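Local coordinates for protein Atg5 (Kluyveromyces marxianus, PDB 3VQI) that is needed for autophagic vesicle formation and cytoplasm-to-vacuole transport, and forms the autophagy-essential conjugate with the ubiquitin-like protein Atg12, at residues A[15-20]-A[39-44]; A[73-78]-A[124-129]; A[152-157]-A[199-204]. All blocks are in the same frame, centred on the assembly; numbering follows the deposited sequence.

Contact 1. Residues A[15-20]-A[39-44]; sequences TINVEV and HIVMLR. With SO4 (sulfate ion), chain G.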
loop_
_atom_site.group_PDB
_atom_site.type_symbol
_atom_site.label_atom_id
_atom_site.label_comp_id
_atom_site.label_asym_id
_atom_site.label_seq_id
_atom_site.Cartn_x
_atom_site.Cartn_y
_atom_site.Cartn_z
ATOM N N THR A 15 -0.130 -11.634 -3.781
ATOM C CA THR A 15 -0.961 -11.965 -2.643
ATOM C C THR A 15 -0.173 -12.135 -1.342
ATOM O O THR A 15 1.037 -12.329 -1.372
ATOM C CB THR A 15 -1.752 -13.260 -2.965
ATOM O OG1 THR A 15 -3.142 -12.948 -3.032
ATOM C CG2 THR A 15 -1.522 -14.348 -1.917
ATOM N N ILE A 16 -0.863 -12.029 -0.207
ATOM C CA ILE A 16 -0.249 -12.244 1.109
ATOM C C ILE A 16 -1.312 -12.808 2.051
ATOM O O ILE A 16 -2.452 -12.347 2.053
ATOM C CB ILE A 16 0.360 -10.940 1.742
ATOM C CG1 ILE A 16 -0.663 -9.806 1.731
ATOM C CG2 ILE A 16 1.625 -10.519 0.991
ATOM C CD1 ILE A 16 -0.134 -8.505 2.296
ATOM N N ASN A 17 -0.939 -13.828 2.824
ATOM C CA ASN A 17 -1.853 -14.463 3.778
ATOM C C ASN A 17 -1.940 -13.599 5.025
ATOM O O ASN A 17 -0.918 -13.189 5.572
ATOM C CB ASN A 17 -1.353 -15.861 4.155
ATOM C CG ASN A 17 -1.424 -16.837 2.997
ATOM O OD1 ASN A 17 -2.489 -17.046 2.417
ATOM N ND2 ASN A 17 -0.287 -17.443 2.654
ATOM N N VAL A 18 -3.155 -13.338 5.486
ATOM C CA VAL A 18 -3.336 -12.472 6.638
ATOM C C VAL A 18 -4.245 -13.044 7.716
ATOM O O VAL A 18 -5.366 -13.461 7.428
ATOM C CB VAL A 18 -3.932 -11.105 6.184
ATOM C CG1 VAL A 18 -4.210 -10.220 7.382
ATOM C CG2 VAL A 18 -2.993 -10.426 5.210
ATOM N N GLU A 19 -3.765 -13.068 8.957
ATOM C CA GLU A 19 -4.597 -13.543 10.049
ATOM C C GLU A 19 -5.024 -12.345 10.887
ATOM O O GLU A 19 -4.192 -11.631 11.455
ATOM C CB GLU A 19 -3.874 -14.557 10.927
ATOM C CG GLU A 19 -4.756 -15.026 12.089
ATOM C CD GLU A 19 -4.319 -16.353 12.696
ATOM O OE1 GLU A 19 -5.032 -16.849 13.605
ATOM O OE2 GLU A 19 -3.272 -16.898 12.268
ATOM N N VAL A 20 -6.327 -12.122 10.940
ATOM C CA VAL A 20 -6.886 -11.011 11.685
ATOM C C VAL A 20 -7.550 -11.515 12.960
ATOM O O VAL A 20 -8.526 -12.268 12.912
ATOM C CB VAL A 20 -7.926 -10.254 10.830
ATOM C CG1 VAL A 20 -8.474 -9.072 11.601
ATOM C CG2 VAL A 20 -7.283 -9.801 9.528
ATOM N N HIS A 39 -8.894 -15.805 8.493
ATOM C CA HIS A 39 -7.777 -15.653 7.576
ATOM C C HIS A 39 -8.328 -15.189 6.246
ATOM O O HIS A 39 -9.312 -15.725 5.746
ATOM C CB HIS A 39 -7.036 -16.981 7.404
ATOM C CG HIS A 39 -6.778 -17.688 8.695
ATOM N ND1 HIS A 39 -7.764 -18.367 9.379
ATOM C CD2 HIS A 39 -5.664 -17.768 9.461
ATOM C CE1 HIS A 39 -7.270 -18.834 10.512
ATOM N NE2 HIS A 39 -5.998 -18.485 10.587
ATOM N N ILE A 40 -7.700 -14.174 5.679
ATOM C CA ILE A 40 -8.149 -13.674 4.405
ATOM C C ILE A 40 -6.944 -13.391 3.550
ATOM O O ILE A 40 -5.901 -12.977 4.054
ATOM C CB ILE A 40 -8.967 -12.408 4.578
ATOM C CG1 ILE A 40 -8.107 -11.319 5.192
ATOM C CG2 ILE A 40 -10.152 -12.690 5.492
ATOM C CD1 ILE A 40 -8.879 -10.054 5.450
ATOM N N VAL A 41 -7.071 -13.652 2.258
ATOM C CA VAL A 41 -5.973 -13.386 1.355
ATOM C C VAL A 41 -6.172 -11.943 0.919
ATOM O O VAL A 41 -7.288 -11.554 0.569
ATOM C CB VAL A 41 -6.012 -14.331 0.133
ATOM C CG1 VAL A 41 -4.829 -14.050 -0.783
ATOM C CG2 VAL A 41 -5.965 -15.778 0.595
ATOM N N MET A 42 -5.113 -11.139 0.985
ATOM C CA MET A 42 -5.195 -9.738 0.581
ATOM C C MET A 42 -4.295 -9.469 -0.613
ATOM O O MET A 42 -3.219 -10.064 -0.750
ATOM C CB MET A 42 -4.765 -8.810 1.712
ATOM C CG MET A 42 -5.711 -8.733 2.889
ATOM S SD MET A 42 -5.087 -7.568 4.103
ATOM C CE MET A 42 -6.300 -7.787 5.433
ATOM N N LEU A 43 -4.736 -8.576 -1.486
ATOM C CA LEU A 43 -3.927 -8.238 -2.633
ATOM C C LEU A 43 -2.825 -7.303 -2.156
ATOM O O LEU A 43 -3.076 -6.409 -1.358
ATOM C CB LEU A 43 -4.788 -7.568 -3.691
ATOM C CG LEU A 43 -5.741 -8.550 -4.371
ATOM C CD1 LEU A 43 -6.745 -7.790 -5.214
ATOM C CD2 LEU A 43 -4.940 -9.532 -5.216
ATOM N N ARG A 44 -1.602 -7.530 -2.623
ATOM C CA ARG A 44 -0.481 -6.694 -2.234
ATOM C C ARG A 44 -0.716 -5.255 -2.641
ATOM O O ARG A 44 -0.433 -4.333 -1.888
ATOM C CB ARG A 44 0.815 -7.210 -2.861
ATOM C CG ARG A 44 1.489 -8.293 -2.032
ATOM C CD ARG A 44 2.710 -8.908 -2.703
ATOM N NE ARG A 44 3.637 -9.364 -1.677
ATOM C CZ ARG A 44 4.487 -8.558 -1.043
ATOM N NH1 ARG A 44 4.535 -7.264 -1.354
ATOM N NH2 ARG A 44 5.242 -9.033 -0.062
HETATM S S SO4 G . -11.490 -18.486 8.698
HETATM O O1 SO4 G . -10.448 -18.578 9.738
HETATM O O2 SO4 G . -12.798 -18.205 9.323
HETATM O O3 SO4 G . -11.166 -17.398 7.755
HETATM O O4 SO4 G . -11.542 -19.769 7.972
#
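Met-42 crosses Val-18 at about a right angle and touches both of its methyl branches, SD lying 3.7 Å from Val-18 CG2 and CE 3.8 Å from Val-18 CG1. With CG beside the backbone N (chi1 -70°) and the chain extended beyond it, the thioether reaches across to the neighbouring strand. Further along this face, Ile-16 CG2 rests 3.5 Å from Arg-44 NE; the Arg-44 chain passes at a right angle and its NH2 makes a salt bridge to Asp-94. The two strands form the antiparallel pair that begins the ubiquitin-like UblA fold, with 39-43 on an outermost strand of the sheet. Four backbone bonds set their register, among them the nearly linear one from Met-42 N to Ile-16 O (3.1 Å, 177° at the hydrogen). Helices 48-59 and 89-96 cover the face that carries Ile-16, Val-18, Ile-40 and Met-42. On the reverse face, Glu-19 and His-39 run side by side, the carboxylate turned 53° from the imidazole, with Glu-19 CD 3.4 Å from His-39 NE2. His-39 ND1 donates to O1 of a sulfate, probably from the crystallisation liquor (2.7 Å, near the ring plane), and His-39 N donates to its O3 (2.9 Å).

Contact 2. Residues A[73-78]-A[124-129]; sequences NWWFEY and KYPRGI. With SO4 (sulfate ion), chain I; SO4 (sulfate ion), chain H.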
loop_
_atom_site.group_PDB
_atom_site.type_symbol
_atom_site.label_atom_id
_atom_site.label_comp_id
_atom_site.label_asym_id
_atom_site.label_seq_id
_atom_site.Cartn_x
_atom_site.Cartn_y
_atom_site.Cartn_z
ATOM N N ASN A 73 -13.361 4.763 13.722
ATOM C CA ASN A 73 -12.753 4.229 14.934
ATOM C C ASN A 73 -12.164 2.821 14.871
ATOM O O ASN A 73 -11.857 2.230 15.909
ATOM C CB ASN A 73 -13.744 4.326 16.088
ATOM C CG ASN A 73 -14.193 5.744 16.327
ATOM O OD1 ASN A 73 -15.377 6.065 16.204
ATOM N ND2 ASN A 73 -13.250 6.612 16.659
ATOM N N TRP A 74 -12.015 2.270 13.672
ATOM C CA TRP A 74 -11.393 0.960 13.554
ATOM C C TRP A 74 -10.024 1.171 12.956
ATOM O O TRP A 74 -9.792 2.157 12.272
ATOM C CB TRP A 74 -12.167 0.020 12.638
ATOM C CG TRP A 74 -13.521 -0.367 13.122
ATOM C CD1 TRP A 74 -14.712 0.275 12.858
ATOM C CD2 TRP A 74 -13.844 -1.494 13.936
ATOM N NE1 TRP A 74 -15.751 -0.394 13.459
ATOM C CE2 TRP A 74 -15.250 -1.486 14.127
ATOM C CE3 TRP A 74 -13.086 -2.514 14.525
ATOM C CZ2 TRP A 74 -15.913 -2.462 14.882
ATOM C CZ3 TRP A 74 -13.741 -3.486 15.278
ATOM C CH2 TRP A 74 -15.148 -3.452 15.449
ATOM N N TRP A 75 -9.106 0.265 13.241
ATOM C CA TRP A 75 -7.770 0.333 12.665
ATOM C C TRP A 75 -7.110 -1.027 12.894
ATOM O O TRP A 75 -7.678 -1.895 13.546
ATOM C CB TRP A 75 -6.969 1.495 13.277
ATOM C CG TRP A 75 -6.582 1.341 14.740
ATOM C CD1 TRP A 75 -5.500 0.676 15.226
ATOM C CD2 TRP A 75 -7.286 1.846 15.882
ATOM N NE1 TRP A 75 -5.478 0.731 16.589
ATOM C CE2 TRP A 75 -6.566 1.442 17.027
ATOM C CE3 TRP A 75 -8.456 2.602 16.051
ATOM C CZ2 TRP A 75 -6.972 1.762 18.334
ATOM C CZ3 TRP A 75 -8.864 2.927 17.351
ATOM C CH2 TRP A 75 -8.120 2.503 18.478
ATOM N N PHE A 76 -5.944 -1.251 12.314
ATOM C CA PHE A 76 -5.273 -2.524 12.511
ATOM C C PHE A 76 -3.995 -2.285 13.293
ATOM O O PHE A 76 -3.395 -1.202 13.237
ATOM C CB PHE A 76 -4.904 -3.197 11.181
ATOM C CG PHE A 76 -6.074 -3.722 10.402
ATOM C CD1 PHE A 76 -6.667 -2.950 9.407
ATOM C CD2 PHE A 76 -6.548 -5.013 10.624
ATOM C CE1 PHE A 76 -7.708 -3.454 8.639
ATOM C CE2 PHE A 76 -7.592 -5.532 9.864
ATOM C CZ PHE A 76 -8.170 -4.748 8.867
ATOM N N GLU A 77 -3.582 -3.298 14.037
ATOM C CA GLU A 77 -2.356 -3.169 14.797
ATOM C C GLU A 77 -1.495 -4.380 14.568
ATOM O O GLU A 77 -1.980 -5.513 14.511
ATOM C CB GLU A 77 -2.649 -3.011 16.284
ATOM C CG GLU A 77 -2.658 -1.569 16.762
ATOM C CD GLU A 77 -3.068 -1.449 18.227
ATOM O OE1 GLU A 77 -2.691 -2.331 19.031
ATOM O OE2 GLU A 77 -3.756 -0.465 18.577
ATOM N N TYR A 78 -0.216 -4.130 14.376
ATOM C CA TYR A 78 0.733 -5.208 14.197
ATOM C C TYR A 78 1.678 -5.021 15.374
ATOM O O TYR A 78 2.193 -3.925 15.585
ATOM C CB TYR A 78 1.479 -5.074 12.872
ATOM C CG TYR A 78 2.544 -6.115 12.713
ATOM C CD1 TYR A 78 3.894 -5.800 12.907
ATOM C CD2 TYR A 78 2.207 -7.435 12.434
ATOM C CE1 TYR A 78 4.880 -6.773 12.831
ATOM C CE2 TYR A 78 3.186 -8.422 12.359
ATOM C CZ TYR A 78 4.517 -8.086 12.560
ATOM O OH TYR A 78 5.473 -9.068 12.510
ATOM N N LYS A 124 -10.297 6.976 20.632
ATOM C CA LYS A 124 -9.122 7.757 20.312
ATOM C C LYS A 124 -8.193 6.946 19.424
ATOM O O LYS A 124 -7.660 5.919 19.851
ATOM C CB LYS A 124 -8.374 8.137 21.588
ATOM C CG LYS A 124 -7.147 9.005 21.350
ATOM C CD LYS A 124 -6.241 9.061 22.582
ATOM C CE LYS A 124 -5.663 7.686 22.902
ATOM N NZ LYS A 124 -4.545 7.740 23.880
ATOM N N TYR A 125 -7.995 7.417 18.196
ATOM C CA TYR A 125 -7.120 6.748 17.247
ATOM C C TYR A 125 -5.696 6.822 17.743
ATOM O O TYR A 125 -5.309 7.772 18.412
ATOM C CB TYR A 125 -7.175 7.432 15.879
ATOM C CG TYR A 125 -8.322 7.026 14.988
ATOM C CD1 TYR A 125 -8.279 5.841 14.252
ATOM C CD2 TYR A 125 -9.440 7.848 14.849
ATOM C CE1 TYR A 125 -9.320 5.490 13.391
ATOM C CE2 TYR A 125 -10.489 7.505 13.993
ATOM C CZ TYR A 125 -10.421 6.331 13.266
ATOM O OH TYR A 125 -11.451 6.020 12.401
ATOM N N PRO A 126 -4.895 5.805 17.431
ATOM C CA PRO A 126 -3.501 5.837 17.876
ATOM C C PRO A 126 -2.781 7.016 17.212
ATOM O O PRO A 126 -3.165 7.481 16.125
ATOM C CB PRO A 126 -2.949 4.492 17.411
ATOM C CG PRO A 126 -4.164 3.597 17.423
ATOM C CD PRO A 126 -5.256 4.491 16.871
ATOM N N ARG A 127 -1.740 7.492 17.881
ATOM C CA ARG A 127 -0.949 8.608 17.404
ATOM C C ARG A 127 -0.447 8.380 15.987
ATOM O O ARG A 127 0.056 7.309 15.664
ATOM C CB ARG A 127 0.210 8.831 18.378
ATOM C CG ARG A 127 1.336 9.725 17.894
ATOM C CD ARG A 127 2.401 9.821 18.984
ATOM N NE ARG A 127 1.896 10.563 20.135
ATOM C CZ ARG A 127 2.218 11.825 20.393
ATOM N NH1 ARG A 127 3.056 12.467 19.582
ATOM N NH2 ARG A 127 1.686 12.447 21.437
ATOM N N GLY A 128 -0.620 9.391 15.140
ATOM C CA GLY A 128 -0.173 9.312 13.753
ATOM C C GLY A 128 -1.011 8.544 12.733
ATOM O O GLY A 128 -0.828 8.715 11.527
ATOM N N ILE A 129 -1.917 7.688 13.193
ATOM C CA ILE A 129 -2.751 6.916 12.277
ATOM C C ILE A 129 -3.861 7.773 11.662
ATOM O O ILE A 129 -4.636 8.398 12.377
ATOM C CB ILE A 129 -3.384 5.688 13.004
ATOM C CG1 ILE A 129 -2.467 4.466 12.905
ATOM C CG2 ILE A 129 -4.694 5.315 12.356
ATOM C CD1 ILE A 129 -1.074 4.676 13.391
HETATM S S SO4 I . -1.537 9.347 22.745
HETATM O O1 SO4 I . -0.252 9.640 22.088
HETATM O O2 SO4 I . -2.375 8.535 21.851
HETATM O O3 SO4 I . -1.295 8.602 24.028
HETATM O O4 SO4 I . -2.236 10.635 23.083
HETATM S S SO4 H . -3.597 4.072 25.435
HETATM O O1 SO4 H . -2.960 4.346 26.742
HETATM O O2 SO4 H . -2.624 4.318 24.353
HETATM O O3 SO4 H . -4.037 2.665 25.391
HETATM O O4 SO4 H . -4.758 4.964 25.256
#
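A loop carrying a type II beta turn, Pro-126 to Ile-129, folds over strand 74-78 of the ubiquitin-like UblA sheet, on the way from strand 114-121 to helix 135-155. Its central element is a CH-pi contact: Pro-126 CD stands 3.4 Å from the centroid of the six-membered ring of Trp-75, only 14° off the ring normal. Pro-126 CG covers the adjoining part of the same face, 3.3 Å from Trp-75 CE2. The indole is placed there by a first torsion that sets CG between the backbone N and the carbonyl carbon (chi1 69°). A nearly straight bond from Trp-75 NE1 to Glu-77 OE2 (2.9 Å), in the indole plane and reaching OE2 on its anti side, somewhat out of the carboxylate plane, further fixes the indole's rotation. Tyr-125 slides past Trp-75 in the opposite direction; their planes are inclined at 47°, and Trp-75 CE3 lies 3.7 Å from Tyr-125 CD1. Farther out, Tyr-125 OH accepts the Asn-73 N-H (2.6 Å between N and OH), while Trp-74 O sits at the ring edge, 3.5 Å from Tyr-125 CE1. Trp-74 itself packs on helix 48-59. On the loop's exposed side, Lys-124 NZ bonds to two sulfates, probably from the crystallisation liquor, and Arg-127 NE donates to O1 of one of them, 3.0 Å away.

Contact 3. Residues A[152-157]-A[199-204]; sequences FILNGS and SLPVRV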
loop_
_atom_site.group_PDB
_atom_site.type_symbol
_atom_site.label_atom_id
_atom_site.label_comp_id
_atom_site.label_asym_id
_atom_site.label_seq_id
_atom_site.Cartn_x
_atom_site.Cartn_y
_atom_site.Cartn_z
ATOM N N PHE A 152 3.156 14.825 -11.189
ATOM C CA PHE A 152 4.071 15.965 -11.142
ATOM C C PHE A 152 5.508 15.475 -11.170
ATOM O O PHE A 152 6.353 16.001 -11.892
ATOM C CB PHE A 152 3.864 16.748 -9.855
ATOM C CG PHE A 152 2.683 17.659 -9.879
ATOM C CD1 PHE A 152 2.682 18.791 -10.688
ATOM C CD2 PHE A 152 1.589 17.420 -9.054
ATOM C CE1 PHE A 152 1.612 19.679 -10.671
ATOM C CE2 PHE A 152 0.510 18.301 -9.026
ATOM C CZ PHE A 152 0.522 19.434 -9.835
ATOM N N ILE A 153 5.782 14.474 -10.349
ATOM C CA ILE A 153 7.110 13.909 -10.290
ATOM C C ILE A 153 7.519 13.422 -11.677
ATOM O O ILE A 153 8.637 13.673 -12.121
ATOM C CB ILE A 153 7.161 12.727 -9.282
ATOM C CG1 ILE A 153 6.926 13.253 -7.869
ATOM C CG2 ILE A 153 8.498 11.998 -9.364
ATOM C CD1 ILE A 153 6.988 12.178 -6.815
ATOM N N LEU A 154 6.604 12.752 -12.371
ATOM C CA LEU A 154 6.904 12.212 -13.692
ATOM C C LEU A 154 6.939 13.253 -14.809
ATOM O O LEU A 154 7.842 13.226 -15.653
ATOM C CB LEU A 154 5.895 11.118 -14.051
ATOM C CG LEU A 154 5.960 9.840 -13.222
ATOM C CD1 LEU A 154 4.699 9.014 -13.411
ATOM C CD2 LEU A 154 7.195 9.044 -13.607
ATOM N N ASN A 155 5.982 14.184 -14.808
ATOM C CA ASN A 155 5.929 15.186 -15.867
ATOM C C ASN A 155 6.021 16.665 -15.507
ATOM O O ASN A 155 5.700 17.495 -16.359
ATOM C CB ASN A 155 4.660 15.013 -16.705
ATOM C CG ASN A 155 4.162 13.579 -16.748
ATOM O OD1 ASN A 155 4.919 12.649 -17.061
ATOM N ND2 ASN A 155 2.870 13.396 -16.464
ATOM N N GLY A 156 6.426 17.034 -14.295
ATOM C CA GLY A 156 6.528 18.459 -13.966
ATOM C C GLY A 156 5.226 19.246 -13.872
ATOM O O GLY A 156 5.241 20.460 -13.583
ATOM N N SER A 157 4.103 18.583 -14.128
ATOM C CA SER A 157 2.816 19.245 -14.048
ATOM C C SER A 157 1.678 18.243 -14.065
ATOM O O SER A 157 1.770 17.199 -14.707
ATOM C CB SER A 157 2.674 20.220 -15.193
ATOM N N SER A 199 11.509 13.031 -13.506
ATOM C CA SER A 199 11.878 12.289 -12.296
ATOM C C SER A 199 10.832 11.218 -11.946
ATOM O O SER A 199 9.647 11.356 -12.262
ATOM C CB SER A 199 12.087 13.255 -11.118
ATOM O OG SER A 199 11.195 14.356 -11.181
ATOM N N LEU A 200 11.278 10.141 -11.306
ATOM C CA LEU A 200 10.376 9.059 -10.942
ATOM C C LEU A 200 10.007 8.981 -9.451
ATOM O O LEU A 200 10.860 9.149 -8.573
ATOM C CB LEU A 200 10.953 7.724 -11.426
ATOM C CG LEU A 200 12.459 7.462 -11.343
ATOM C CD1 LEU A 200 12.918 7.493 -9.901
ATOM C CD2 LEU A 200 12.769 6.103 -11.973
ATOM N N PRO A 201 8.715 8.726 -9.156
ATOM C CA PRO A 201 8.164 8.615 -7.796
ATOM C C PRO A 201 8.789 7.484 -6.978
ATOM O O PRO A 201 8.530 6.308 -7.227
ATOM C CB PRO A 201 6.673 8.385 -8.045
ATOM C CG PRO A 201 6.439 9.086 -9.360
ATOM C CD PRO A 201 7.637 8.635 -10.157
ATOM N N VAL A 202 9.618 7.843 -6.005
ATOM C CA VAL A 202 10.260 6.837 -5.177
ATOM C C VAL A 202 10.111 7.154 -3.704
ATOM O O VAL A 202 10.163 8.319 -3.290
ATOM C CB VAL A 202 11.757 6.717 -5.476
ATOM C CG1 VAL A 202 12.326 5.500 -4.763
ATOM C CG2 VAL A 202 11.983 6.603 -6.958
ATOM N N ARG A 203 9.922 6.104 -2.915
ATOM C CA ARG A 203 9.776 6.247 -1.476
ATOM C C ARG A 203 10.548 5.131 -0.821
ATOM O O ARG A 203 10.395 3.962 -1.181
ATOM C CB ARG A 203 8.301 6.203 -1.082
ATOM C CG ARG A 203 7.588 7.510 -1.370
ATOM C CD ARG A 203 6.096 7.408 -1.154
ATOM N NE ARG A 203 5.456 8.699 -1.373
ATOM C CZ ARG A 203 4.143 8.883 -1.385
ATOM N NH1 ARG A 203 3.324 7.856 -1.194
ATOM N NH2 ARG A 203 3.652 10.098 -1.576
ATOM N N VAL A 204 11.397 5.503 0.129
ATOM C CA VAL A 204 12.219 4.526 0.825
ATOM C C VAL A 204 11.856 4.463 2.300
ATOM O O VAL A 204 11.592 5.492 2.923
ATOM C CB VAL A 204 13.717 4.885 0.702
ATOM C CG1 VAL A 204 14.570 3.745 1.238
ATOM C CG2 VAL A 204 14.064 5.188 -0.747
#
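Pro-201 packs its ring against two neighbouring residues of the last turn of helix 135-155: Pro-201 CD is 3.6 Å from Ile-153 CG2 and 3.5 Å from Leu-154 CD2. Ile-153 and Pro-201 slide past each other in opposite directions, whereas Leu-154 crosses the proline at about a right angle. The Ile-153 branch that comes closest is CG2, set anti to the backbone N (chi1 -66° for CG1), which brings it 3.3 Å from Pro-201 N. Tyr-259 of helix 255-262 also packs on Leu-154 and Pro-201, both buried. Here the alpha-helical bundle region meets the ubiquitin-like UblB domain, at the segment leading into strand 202-205. Against this buried packing stands the Ser-199 edge, more open to solvent yet pinned by hydrogen bonds, for Ile-153 O accepts twice from Ser-199. The hydroxyl bond is the shorter, Ser-199 OG to Ile-153 O 2.8 Å, in the carbonyl plane and on a lone pair; the amide bond, Ser-199 N to Ile-153 O 3.3 Å, is long, bent (135° at the hydrogen) and tilted from the carbonyl plane. Two donors on a carbonyl so near the helix C-terminus would probably offset part of the negative charge that gathers there, joining the two regions by polar as well as apolar contact.

Overall arrangement
From the N terminus the three contacts follow one another in series, none nested in or crossing another. Contact 1 closes the 18 residues between its two segments, which lie on the first two strands. Contact 2 then spans 45 residues, including helix 89-96 and strand 114-121, and brings the loop leaving the UblA sheet back over strand 74-78. Contacts 1 and 2 reach the same sheet and touch through Val-20 CG1 and Phe-76 CE2, 4.0 Å apart. Helix 135-155 then leads to contact 3, which closes 41 residues containing helices 166-178 and 181-189 and ties that long helix to UblB. Its centre lies about 30 Å from that of contact 1, across the chain's centre.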